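Coat protein (Turnip yellow mosaic virus, PDB 2FZ2) self-assembles, in 180 copies, into the T=3 icosahedral capsid that encloses the single-stranded RNA genome of the virus. Local coordinates at residues T90-V96 and K152-T158; T18-T22 and M137-V141; L40-T44 and P164-I170. All blocks are in the same frame, centred on the assembly; numbering follows the deposited sequence.

Interaction 1 of 3, residues T90-V96 and K152-T158; sequences TVGVCWV and KLLISIT
In the four-stranded CHEF sheet of the viral jelly roll, Thr90-Val96 of strand E pairs antiparallel with Lys152-Thr158 of strand H, the central pair of the sheet. The hydrogen-bonded pairs are Thr90-Thr158, Gly92-Ser156, Cys94-Leu154 and Val96-Lys152, each with two N-H...O=C bonds. Gly92 N lies 2.7 Å from Ser156 O. Thr90 N lies 3.1 Å from Thr158 O. The bond from Lys152 N to Val96 O is weak.

Val91, Val93, Trp95, Leu153, Ile155 and Ile157 share the face turned toward strand 66-80, and are apolar as a sandwich interior demands. Leu153 reaches Trp95: with CG anti to the backbone N (chi1 173°), its CD1 lies over the six-membered ring, 3.5 Å from the centroid and 4° off the normal, a CH-pi contact, while Leu153 CB touches Trp95 CZ3 at 3.5 Å. Farther along, Val93 CG2 meets Ile155 CD1 at 3.7 Å and Val91 CG1 meets Ile157 CD1 at 3.6 Å, each pair side by side and pointing the same way.

On the other face, Gly92 has only hydrogen beside Ser156 OG, and Lys152 lays its CD along Val96 CG1 before NZ bonds to Ser100 O. This ladder and the flanking strands 47-52 and 114-118 together take up backbone polarity, leaving a largely apolar face, its indole N-H satisfied by Val130 O, for burial against the other sheet.

Interaction 2 of 3, residues T18-T22 and M137-V141; sequences TVLPT and MQPRV. Unlike the reference sequence in segment 137-141: Gln138 (reference Asn).
Val19 of the N-terminal arm, the extended chain that leads into the jelly roll, lies in the angle between Gln138 and Arg140, where the chain approaches the corner at Val141. Its isopropyl group does most of the touching. With chi1 at -79°, CG1 stands anti to the carbonyl carbon and rests against the carboxamide of Gln138, 3.8 Å from CD; the same methyl lies 3.8 Å from Arg140 CD. Gln138, which replaces the reference asparagine, has a chain bent at chi2, and the bend carries its amide toward the arm.

Arg140 begins with CG beside its own backbone N, runs out extended, then bends at chi3 (109°). Its methylenes and the valine cross at about a right angle. A compact branched residue suits the spot because it can meet the Arg140 methylene and the Gln138 amide at once. Asp143 of the same chain lies at long, weak ion-pair distance from Arg140 NE. Leu20 N bonds to Tyr147 OH of its own chain, while Thr18 OG1 reaches Asp143 of a neighbouring subunit. At its far end the guanidinium presents an edge to Val19 CB, 3.8 Å from NH1, and the same NH1 sits 3.0 Å from Leu20 O at an angle too poor for a hydrogen bond.

Interaction 3 of 3, residues L40-T44 and P164-I170; sequences LFAGT and PPASTCI
Phe41 places CG anti to its carbonyl carbon (chi1 -75°), and Ile170 sends CG2 anti to its backbone N, so that this methyl is brought over the centre of the phenyl ring. CG2 is 4.1 Å from the Phe41 ring centroid and 9° off the ring normal, a CH-pi contact over the face. Ile170 CD1 adds a second touch, 3.4 Å from Phe41 CE2, and Ser167 OG lies at the ring's edge. The flat ring and the branched isoleucine shield apolar surface on each other at an exposed position.

Phe41 and Ile170 form the non-hydrogen-bonded pair where strands B (30-42) and I (169-182) of the jelly roll's BIDG sheet meet. Beside them Ala42 N donates to Cys169 O at 3.0 Å. Ala42 O in turn faces two amides: Cys169 N at 3.3 Å, coming from above the carbonyl plane, and Thr168 N at 2.7 Å, a weak bond. Two residues of one strand opposite one of the other make this a classic beta bulge.

Beyond the bulge the first strand leaves the sheet at Gly43, whose positive phi (114°) suits a residue without a side chain, and whose CA packs 3.4 Å from Thr168 OG1. That hydroxyl is hydrogen-bonded to Thr89 OG1. Pro164, whose ring restricts its own phi, sets CG against Gly43 O, and Thr44 CG2 lies 3.5 Å from Pro164 O.

The chemistry therefore changes within a few residues. Where the sheet ends, regular pairing gives way to one carbonyl serving two donors, and van der Waals contacts of glycine, threonine and proline take over as the two chains run out into loops.

How the interactions relate
Interaction 1 is the core contact, a regular ladder in the middle of the CHEF sheet; interactions 2 and 3 are only partly buried and lie on opposite sides of the chain's centre. Both reach the facing BIDG sheet, without touching each other. Interaction 3 closes a loop of sequence within which interaction 1 is nested; the two meet where Ile157 CG1 packs on Ala42 CB, at 3.5 Å. Interaction 2 meets interaction 1 through Met137 CE, which packs on the backbone carbons of Trp95 and Val96. Backbone bonding is regular in 90-96/152-158, with one weak bond at its end, and irregular in 40-44/164-170, whereas 18-22/137-141 depends on side-chain packing beside an intersubunit boundary.

Interaction 1 of 3, residues T90-V96 and K152-T158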
ATOM      1  N   THR D  90      71.976 -17.942-115.897  1.00  8.60           N
ATOM      2  CA  THR D  90      71.977 -16.892-114.891  1.00  8.94           C
ATOM      3  C   THR D  90      70.806 -15.980-115.132  1.00 13.72           C
ATOM      4  O   THR D  90      70.630 -15.442-116.224  1.00 19.34           O
ATOM      5  CB  THR D  90      73.249 -16.035-114.939  1.00 14.03           C
ATOM      6  OG1 THR D  90      74.365 -16.787-114.453  1.00 19.99           O
ATOM      7  CG2 THR D  90      73.077 -14.809-114.082  1.00 16.87           C
ATOM      8  N   VAL D  91      70.007 -15.796-114.096  1.00 12.79           N
ATOM      9  CA  VAL D  91      68.844 -14.944-114.195  1.00 14.19           C
ATOM     10  C   VAL D  91      68.849 -13.888-113.118  1.00 19.81           C
ATOM     11  O   VAL D  91      69.085 -14.179-111.934  1.00 20.85           O
ATOM     12  CB  VAL D  91      67.583 -15.747-114.052  1.00  5.20           C
ATOM     13  CG1 VAL D  91      66.400 -14.922-114.472  1.00 10.05           C
ATOM     14  CG2 VAL D  91      67.696 -16.995-114.875  1.00 15.58           C
ATOM     15  N   GLY D  92      68.577 -12.659-113.542  1.00 21.58           N
ATOM     16  CA  GLY D  92      68.553 -11.543-112.623  1.00 18.36           C
ATOM     17  C   GLY D  92      67.148 -11.025-112.517  1.00 15.55           C
ATOM     18  O   GLY D  92      66.413 -11.002-113.510  1.00 16.60           O
ATOM     19  N   VAL D  93      66.784 -10.592-111.317  1.00 13.29           N
ATOM     20  CA  VAL D  93      65.442 -10.107-111.087  1.00 17.13           C
ATOM     21  C   VAL D  93      65.342  -8.957-110.123  1.00 17.60           C
ATOM     22  O   VAL D  93      66.003  -8.933-109.082  1.00 23.43           O
ATOM     23  CB  VAL D  93      64.560 -11.218-110.534  1.00 13.53           C
ATOM     24  CG1 VAL D  93      63.182 -10.685-110.201  1.00 18.76           C
ATOM     25  CG2 VAL D  93      64.482 -12.326-111.519  1.00  7.83           C
ATOM     26  N   CYS D  94      64.478  -8.015-110.465  1.00 19.58           N
ATOM     27  CA  CYS D  94      64.275  -6.884-109.604  1.00 18.21           C
ATOM     28  C   CYS D  94      62.982  -6.132-109.811  1.00 16.88           C
ATOM     29  O   CYS D  94      62.623  -5.750-110.928  1.00 19.56           O
ATOM     30  CB  CYS D  94      65.439  -5.923-109.723  1.00 16.61           C
ATOM     31  SG  CYS D  94      65.570  -4.942-108.237  1.00 23.66           S
ATOM     32  N   TRP D  95      62.279  -5.936-108.707  1.00 13.41           N
ATOM     33  CA  TRP D  95      61.027  -5.214-108.726  1.00 15.20           C
ATOM     34  C   TRP D  95      61.413  -3.771-108.458  1.00 18.03           C
ATOM     35  O   TRP D  95      62.203  -3.485-107.560  1.00 18.07           O
ATOM     36  CB  TRP D  95      60.100  -5.733-107.630  1.00 20.12           C
ATOM     37  CG  TRP D  95      59.425  -7.032-107.957  1.00 13.56           C
ATOM     38  CD1 TRP D  95      59.557  -8.216-107.294  1.00 19.95           C
ATOM     39  CD2 TRP D  95      58.490  -7.265-109.006  1.00 14.38           C
ATOM     40  NE1 TRP D  95      58.758  -9.175-107.867  1.00 16.61           N
ATOM     41  CE2 TRP D  95      58.092  -8.616-108.921  1.00 14.25           C
ATOM     42  CE3 TRP D  95      57.949  -6.461-110.011  1.00 16.71           C
ATOM     43  CZ2 TRP D  95      57.178  -9.180-109.802  1.00 15.71           C
ATOM     44  CZ3 TRP D  95      57.042  -7.019-110.885  1.00 15.20           C
ATOM     45  CH2 TRP D  95      56.664  -8.369-110.776  1.00 18.46           C
ATOM     46  N   VAL D  96      60.841  -2.859-109.225  1.00 17.16           N
ATOM     47  CA  VAL D  96      61.182  -1.460-109.082  1.00 12.99           C
ATOM     48  C   VAL D  96      60.048  -0.553-109.592  1.00 10.77           C
ATOM     49  O   VAL D  96      59.310  -0.919-110.504  1.00 16.23           O
ATOM     50  CB  VAL D  96      62.495  -1.213-109.856  1.00 10.10           C
ATOM     51  CG1 VAL D  96      62.206  -0.659-111.223  1.00 15.93           C
ATOM     52  CG2 VAL D  96      63.385  -0.303-109.086  1.00 14.27           C
ATOM     53  N   LYS D 152      57.264  -2.247-112.009  1.00  8.87           N
ATOM     54  CA  LYS D 152      58.067  -2.436-113.217  1.00 10.40           C
ATOM     55  C   LYS D 152      58.948  -3.638-112.911  1.00  9.21           C
ATOM     56  O   LYS D 152      59.523  -3.730-111.832  1.00 13.00           O
ATOM     57  CB  LYS D 152      58.947  -1.200-113.462  1.00 15.19           C
ATOM     58  CG  LYS D 152      59.794  -1.180-114.746  1.00 17.20           C
ATOM     59  CD  LYS D 152      60.877  -0.075-114.656  1.00 26.82           C
ATOM     60  CE  LYS D 152      61.085   0.693-115.973  1.00 38.85           C
ATOM     61  NZ  LYS D 152      62.469   1.295-116.105  1.00 45.16           N
ATOM     62  N   LEU D 153      59.066  -4.568-113.844  1.00 13.25           N
ATOM     63  CA  LEU D 153      59.895  -5.727-113.569  1.00  8.67           C
ATOM     64  C   LEU D 153      61.134  -5.768-114.437  1.00 12.45           C
ATOM     65  O   LEU D 153      61.065  -5.599-115.658  1.00 19.70           O
ATOM     66  CB  LEU D 153      59.097  -7.008-113.755  1.00  5.92           C
ATOM     67  CG  LEU D 153      59.932  -8.275-113.638  1.00 10.10           C
ATOM     68  CD1 LEU D 153      59.976  -8.727-112.195  1.00 15.52           C
ATOM     69  CD2 LEU D 153      59.335  -9.342-114.506  1.00 10.75           C
ATOM     70  N   LEU D 154      62.271  -6.005-113.796  1.00 13.23           N
ATOM     71  CA  LEU D 154      63.537  -6.061-114.497  1.00 12.91           C
ATOM     72  C   LEU D 154      64.066  -7.468-114.531  1.00 13.45           C
ATOM     73  O   LEU D 154      64.186  -8.103-113.484  1.00 19.28           O
ATOM     74  CB  LEU D 154      64.547  -5.166-113.797  1.00 12.99           C
ATOM     75  CG  LEU D 154      64.181  -3.688-113.870  1.00 11.67           C
ATOM     76  CD1 LEU D 154      65.226  -2.841-113.178  1.00 15.13           C
ATOM     77  CD2 LEU D 154      64.069  -3.291-115.324  1.00 19.45           C
ATOM     78  N   ILE D 155      64.391  -7.953-115.725  1.00  9.18           N
ATOM     79  CA  ILE D 155      64.940  -9.305-115.863  1.00 12.31           C
ATOM     80  C   ILE D 155      66.214  -9.326-116.690  1.00 15.47           C
ATOM     81  O   ILE D 155      66.284  -8.708-117.758  1.00 17.50           O
ATOM     82  CB  ILE D 155      63.975 -10.268-116.561  1.00 11.86           C
ATOM     83  CG1 ILE D 155      62.646 -10.339-115.818  1.00  8.41           C
ATOM     84  CG2 ILE D 155      64.610 -11.629-116.640  1.00 11.70           C
ATOM     85  CD1 ILE D 155      62.777 -10.834-114.434  1.00  8.41           C
ATOM     86  N   SER D 156      67.208 -10.069-116.221  1.00 12.25           N
ATOM     87  CA  SER D 156      68.464 -10.154-116.942  1.00 18.11           C
ATOM     88  C   SER D 156      68.827 -11.611-117.171  1.00 18.61           C
ATOM     89  O   SER D 156      68.796 -12.422-116.242  1.00 23.48           O
ATOM     90  CB  SER D 156      69.570  -9.439-116.146  1.00 24.55           C
ATOM     91  OG  SER D 156      70.496 -10.351-115.562  1.00 34.64           O
ATOM     92  N   ILE D 157      69.160 -11.952-118.412  1.00 14.60           N
ATOM     93  CA  ILE D 157      69.535 -13.323-118.723  1.00 14.37           C
ATOM     94  C   ILE D 157      70.956 -13.385-119.239  1.00 19.93           C
ATOM     95  O   ILE D 157      71.355 -12.587-120.090  1.00 29.87           O
ATOM     96  CB  ILE D 157      68.626 -13.939-119.795  1.00 11.66           C
ATOM     97  CG1 ILE D 157      67.172 -13.874-119.352  1.00 11.25           C
ATOM     98  CG2 ILE D 157      69.001 -15.384-120.027  1.00  9.32           C
ATOM     99  CD1 ILE D 157      66.941 -14.446-118.006  1.00  5.20           C
ATOM    100  N   THR D 158      71.718 -14.336-118.713  1.00 16.01           N
ATOM    101  CA  THR D 158      73.097 -14.528-119.133  1.00 20.93           C
ATOM    102  C   THR D 158      73.163 -16.007-119.481  1.00 21.10           C
ATOM    103  O   THR D 158      73.195 -16.855-118.590  1.00 22.30           O
ATOM    104  CB  THR D 158      74.078 -14.175-117.986  1.00 25.75           C
ATOM    105  OG1 THR D 158      73.588 -13.035-117.257  1.00 31.23           O
ATOM    106  CG2 THR D 158      75.445 -13.846-118.547  1.00 23.81           C
TER

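Interaction 2 of 3, residues T18-T22 and M137-V141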
ATOM      1  N   THR D  18      51.732   8.140-103.100  1.00 30.66           N
ATOM      2  CA  THR D  18      50.584   8.966-102.747  1.00 31.90           C
ATOM      3  C   THR D  18      49.549   8.487-103.744  1.00 26.11           C
ATOM      4  O   THR D  18      49.835   8.406-104.932  1.00 15.84           O
ATOM      5  CB  THR D  18      50.856  10.496-102.940  1.00 33.70           C
ATOM      6  OG1 THR D  18      51.773  10.680-104.024  1.00 29.21           O
ATOM      7  CG2 THR D  18      51.447  11.137-101.634  1.00 38.25           C
ATOM      8  N   VAL D  19      48.374   8.112-103.249  1.00 30.10           N
ATOM      9  CA  VAL D  19      47.295   7.624-104.107  1.00 28.74           C
ATOM     10  C   VAL D  19      46.064   8.475-103.928  1.00 31.16           C
ATOM     11  O   VAL D  19      45.769   8.951-102.823  1.00 34.19           O
ATOM     12  CB  VAL D  19      46.872   6.206-103.756  1.00 29.43           C
ATOM     13  CG1 VAL D  19      47.852   5.224-104.323  1.00 30.47           C
ATOM     14  CG2 VAL D  19      46.741   6.071-102.240  1.00 34.37           C
ATOM     15  N   LEU D  20      45.330   8.627-105.021  1.00 28.37           N
ATOM     16  CA  LEU D  20      44.120   9.420-105.030  1.00 30.11           C
ATOM     17  C   LEU D  20      42.955   8.805-104.277  1.00 35.63           C
ATOM     18  O   LEU D  20      42.453   7.742-104.650  1.00 39.80           O
ATOM     19  CB  LEU D  20      43.684   9.657-106.464  1.00 28.72           C
ATOM     20  CG  LEU D  20      43.771  11.085-106.977  1.00 28.11           C
ATOM     21  CD1 LEU D  20      44.616  11.920-106.041  1.00 26.91           C
ATOM     22  CD2 LEU D  20      44.359  11.067-108.379  1.00 30.23           C
ATOM     23  N   PRO D  21      42.512   9.457-103.194  1.00 38.93           N
ATOM     24  CA  PRO D  21      41.385   8.871-102.483  1.00 42.57           C
ATOM     25  C   PRO D  21      40.176   9.129-103.366  1.00 48.52           C
ATOM     26  O   PRO D  21      40.168  10.041-104.191  1.00 45.06           O
ATOM     27  CB  PRO D  21      41.330   9.661-101.186  1.00 42.50           C
ATOM     28  CG  PRO D  21      41.864  10.993-101.562  1.00 44.67           C
ATOM     29  CD  PRO D  21      42.968  10.702-102.557  1.00 44.66           C
ATOM     30  N   THR D  22      39.156   8.312-103.187  1.00 58.12           N
ATOM     31  CA  THR D  22      37.922   8.397-103.957  1.00 64.02           C
ATOM     32  C   THR D  22      37.093   9.614-103.518  1.00 57.05           C
ATOM     33  O   THR D  22      37.285  10.112-102.407  1.00 58.89           O
ATOM     34  CB  THR D  22      37.136   7.095-103.714  1.00 80.08           C
ATOM     35  OG1 THR D  22      37.029   6.880-102.294  1.00 89.65           O
ATOM     36  CG2 THR D  22      37.888   5.870-104.347  1.00 84.17           C
ATOM     37  N   MET D 137      55.401   0.035-103.455  1.00 19.32           N
ATOM     38  CA  MET D 137      55.186   0.361-104.852  1.00 19.06           C
ATOM     39  C   MET D 137      53.864   1.067-104.956  1.00 23.69           C
ATOM     40  O   MET D 137      53.209   1.368-103.948  1.00 32.31           O
ATOM     41  CB  MET D 137      55.112  -0.885-105.714  1.00 17.64           C
ATOM     42  CG  MET D 137      56.363  -1.676-105.753  1.00 25.75           C
ATOM     43  SD  MET D 137      57.189  -1.369-107.270  1.00 30.65           S
ATOM     44  CE  MET D 137      58.905  -1.693-106.763  1.00 35.51           C
ATOM     45  N   GLN D 138      53.470   1.307-106.196  1.00 19.73           N
ATOM     46  CA  GLN D 138      52.223   1.974-106.498  1.00 16.96           C
ATOM     47  C   GLN D 138      51.263   0.941-107.042  1.00 15.84           C
ATOM     48  O   GLN D 138      51.258   0.665-108.239  1.00 23.75           O
ATOM     49  CB  GLN D 138      52.463   3.039-107.549  1.00 19.85           C
ATOM     50  CG  GLN D 138      51.972   4.375-107.137  1.00 21.35           C
ATOM     51  CD  GLN D 138      50.489   4.377-106.916  1.00 25.90           C
ATOM     52  OE1 GLN D 138      49.860   5.437-106.937  1.00 37.40           O
ATOM     53  NE2 GLN D 138      49.909   3.192-106.699  1.00  8.73           N
ATOM     54  N   PRO D 139      50.427   0.363-106.169  1.00 13.36           N
ATOM     55  CA  PRO D 139      49.437  -0.668-106.521  1.00  8.95           C
ATOM     56  C   PRO D 139      48.434  -0.344-107.619  1.00 10.59           C
ATOM     57  O   PRO D 139      48.018  -1.233-108.361  1.00 16.66           O
ATOM     58  CB  PRO D 139      48.731  -0.977-105.201  1.00  7.37           C
ATOM     59  CG  PRO D 139      49.088   0.163-104.283  1.00 19.45           C
ATOM     60  CD  PRO D 139      50.410   0.691-104.732  1.00 11.42           C
ATOM     61  N   ARG D 140      48.043   0.921-107.729  1.00 12.75           N
ATOM     62  CA  ARG D 140      47.053   1.320-108.722  1.00 12.54           C
ATOM     63  C   ARG D 140      47.577   1.242-110.164  1.00  9.80           C
ATOM     64  O   ARG D 140      48.633   1.777-110.484  1.00 13.89           O
ATOM     65  CB  ARG D 140      46.513   2.717-108.353  1.00 12.15           C
ATOM     66  CG  ARG D 140      45.941   2.771-106.902  1.00 26.31           C
ATOM     67  CD  ARG D 140      45.089   4.008-106.583  1.00 35.10           C
ATOM     68  NE  ARG D 140      43.666   3.700-106.444  1.00 53.20           N
ATOM     69  CZ  ARG D 140      42.892   4.142-105.454  1.00 61.83           C
ATOM     70  NH1 ARG D 140      43.425   4.914-104.513  1.00 53.87           N
ATOM     71  NH2 ARG D 140      41.584   3.831-105.420  1.00 66.89           N
ATOM     72  N   VAL D 141      46.834   0.546-111.025  1.00 16.59           N
ATOM     73  CA  VAL D 141      47.215   0.364-112.430  1.00 15.49           C
ATOM     74  C   VAL D 141      46.216   0.951-113.441  1.00 20.26           C
ATOM     75  O   VAL D 141      46.426   0.891-114.663  1.00 18.79           O
ATOM     76  CB  VAL D 141      47.409  -1.109-112.736  1.00 10.23           C
ATOM     77  CG1 VAL D 141      48.302  -1.725-111.693  1.00 14.90           C
ATOM     78  CG2 VAL D 141      46.073  -1.802-112.738  1.00 20.42           C
TER

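Interaction 3 of 3, residues L40-T44 and P164-I170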
ATOM      1  N   LEU D  40      58.905 -14.048-120.599  1.00 17.47           N
ATOM      2  CA  LEU D  40      60.054 -14.373-121.419  1.00 18.98           C
ATOM      3  C   LEU D  40      60.485 -15.839-121.435  1.00 18.61           C
ATOM      4  O   LEU D  40      60.498 -16.504-120.397  1.00 23.29           O
ATOM      5  CB  LEU D  40      61.217 -13.515-120.958  1.00 15.37           C
ATOM      6  CG  LEU D  40      62.480 -13.672-121.774  1.00 21.42           C
ATOM      7  CD1 LEU D  40      62.146 -13.749-123.282  1.00 32.01           C
ATOM      8  CD2 LEU D  40      63.373 -12.503-121.445  1.00 12.67           C
ATOM      9  N   PHE D  41      60.844 -16.327-122.621  1.00 19.53           N
ATOM     10  CA  PHE D  41      61.309 -17.699-122.798  1.00 22.11           C
ATOM     11  C   PHE D  41      62.812 -17.606-122.975  1.00 27.03           C
ATOM     12  O   PHE D  41      63.329 -17.543-124.098  1.00 28.62           O
ATOM     13  CB  PHE D  41      60.682 -18.296-124.040  1.00 29.28           C
ATOM     14  CG  PHE D  41      59.241 -18.667-123.869  1.00 32.60           C
ATOM     15  CD1 PHE D  41      58.269 -17.686-123.760  1.00 35.68           C
ATOM     16  CD2 PHE D  41      58.854 -20.001-123.829  1.00 34.44           C
ATOM     17  CE1 PHE D  41      56.924 -18.027-123.616  1.00 34.50           C
ATOM     18  CE2 PHE D  41      57.517 -20.351-123.684  1.00 33.88           C
ATOM     19  CZ  PHE D  41      56.549 -19.362-123.577  1.00 36.30           C
ATOM     20  N   ALA D  42      63.518 -17.621-121.854  1.00 27.96           N
ATOM     21  CA  ALA D  42      64.957 -17.433-121.884  1.00 28.31           C
ATOM     22  C   ALA D  42      65.851 -18.633-121.846  1.00 24.52           C
ATOM     23  O   ALA D  42      65.402 -19.775-121.744  1.00 17.75           O
ATOM     24  CB  ALA D  42      65.355 -16.498-120.758  1.00 30.92           C
ATOM     25  N   GLY D  43      67.142 -18.322-121.935  1.00 21.29           N
ATOM     26  CA  GLY D  43      68.173 -19.331-121.854  1.00 23.51           C
ATOM     27  C   GLY D  43      68.987 -19.561-123.100  1.00 23.03           C
ATOM     28  O   GLY D  43      70.104 -20.080-123.035  1.00 25.18           O
ATOM     29  N   THR D  44      68.434 -19.157-124.231  1.00 22.37           N
ATOM     30  CA  THR D  44      69.081 -19.365-125.508  1.00 17.95           C
ATOM     31  C   THR D  44      70.151 -18.353-125.866  1.00 17.37           C
ATOM     32  O   THR D  44      71.128 -18.684-126.537  1.00 23.98           O
ATOM     33  CB  THR D  44      68.030 -19.393-126.598  1.00 22.62           C
ATOM     34  OG1 THR D  44      66.742 -19.118-126.020  1.00 30.17           O
ATOM     35  CG2 THR D  44      68.012 -20.758-127.254  1.00 29.38           C
ATOM     36  N   PRO D 164      72.040 -23.612-125.287  1.00 13.63           N
ATOM     37  CA  PRO D 164      71.075 -24.707-125.378  1.00 14.07           C
ATOM     38  C   PRO D 164      70.273 -24.571-126.669  1.00 17.12           C
ATOM     39  O   PRO D 164      70.202 -23.491-127.255  1.00 23.73           O
ATOM     40  CB  PRO D 164      70.205 -24.489-124.150  1.00 10.17           C
ATOM     41  CG  PRO D 164      70.170 -22.994-124.057  1.00  6.35           C
ATOM     42  CD  PRO D 164      71.630 -22.657-124.238  1.00  8.54           C
ATOM     43  N   PRO D 165      69.643 -25.664-127.116  1.00 20.35           N
ATOM     44  CA  PRO D 165      68.842 -25.684-128.334  1.00 22.20           C
ATOM     45  C   PRO D 165      67.510 -25.020-128.117  1.00 23.36           C
ATOM     46  O   PRO D 165      66.785 -24.752-129.071  1.00 33.85           O
ATOM     47  CB  PRO D 165      68.679 -27.170-128.644  1.00 30.97           C
ATOM     48  CG  PRO D 165      69.453 -27.917-127.541  1.00 36.12           C
ATOM     49  CD  PRO D 165      69.593 -26.954-126.416  1.00 25.55           C
ATOM     50  N   ALA D 166      67.182 -24.756-126.859  1.00 22.01           N
ATOM     51  CA  ALA D 166      65.911 -24.120-126.556  1.00 23.86           C
ATOM     52  C   ALA D 166      65.893 -23.514-125.171  1.00 22.39           C
ATOM     53  O   ALA D 166      66.700 -23.869-124.311  1.00 23.56           O
ATOM     54  CB  ALA D 166      64.769 -25.126-126.699  1.00 31.07           C
ATOM     55  N   SER D 167      64.950 -22.596-124.978  1.00 24.62           N
ATOM     56  CA  SER D 167      64.752 -21.880-123.721  1.00 22.42           C
ATOM     57  C   SER D 167      64.920 -22.826-122.516  1.00 16.74           C
ATOM     58  O   SER D 167      64.304 -23.894-122.472  1.00 11.84           O
ATOM     59  CB  SER D 167      63.365 -21.229-123.765  1.00 24.69           C
ATOM     60  OG  SER D 167      62.811 -21.342-125.089  1.00 38.43           O
ATOM     61  N   THR D 168      65.786 -22.444-121.571  1.00 11.09           N
ATOM     62  CA  THR D 168      66.055 -23.257-120.385  1.00 12.93           C
ATOM     63  C   THR D 168      65.056 -22.958-119.314  1.00 13.23           C
ATOM     64  O   THR D 168      64.954 -23.680-118.325  1.00 20.65           O
ATOM     65  CB  THR D 168      67.393 -22.964-119.726  1.00  5.20           C
ATOM     66  OG1 THR D 168      67.431 -21.581-119.366  1.00 14.42           O
ATOM     67  CG2 THR D 168      68.549 -23.350-120.631  1.00  6.14           C
ATOM     68  N   CYS D 169      64.340 -21.866-119.475  1.00 17.48           N
ATOM     69  CA  CYS D 169      63.351 -21.542-118.477  1.00 19.63           C
ATOM     70  C   CYS D 169      62.382 -20.477-118.937  1.00 18.51           C
ATOM     71  O   CYS D 169      62.692 -19.634-119.795  1.00 20.00           O
ATOM     72  CB  CYS D 169      64.032 -21.109-117.186  1.00 17.01           C
ATOM     73  SG  CYS D 169      64.852 -19.533-117.334  1.00 20.35           S
ATOM     74  N   ILE D 170      61.199 -20.542-118.343  1.00  9.73           N
ATOM     75  CA  ILE D 170      60.118 -19.635-118.642  1.00  9.62           C
ATOM     76  C   ILE D 170      59.847 -18.705-117.504  1.00 11.20           C
ATOM     77  O   ILE D 170      59.805 -19.114-116.339  1.00 14.88           O
ATOM     78  CB  ILE D 170      58.845 -20.373-118.869  1.00  9.40           C
ATOM     79  CG1 ILE D 170      59.160 -21.729-119.494  1.00  8.30           C
ATOM     80  CG2 ILE D 170      57.907 -19.503-119.664  1.00 13.88           C
ATOM     81  CD1 ILE D 170      58.743 -21.851-120.914  1.00  5.20           C
TER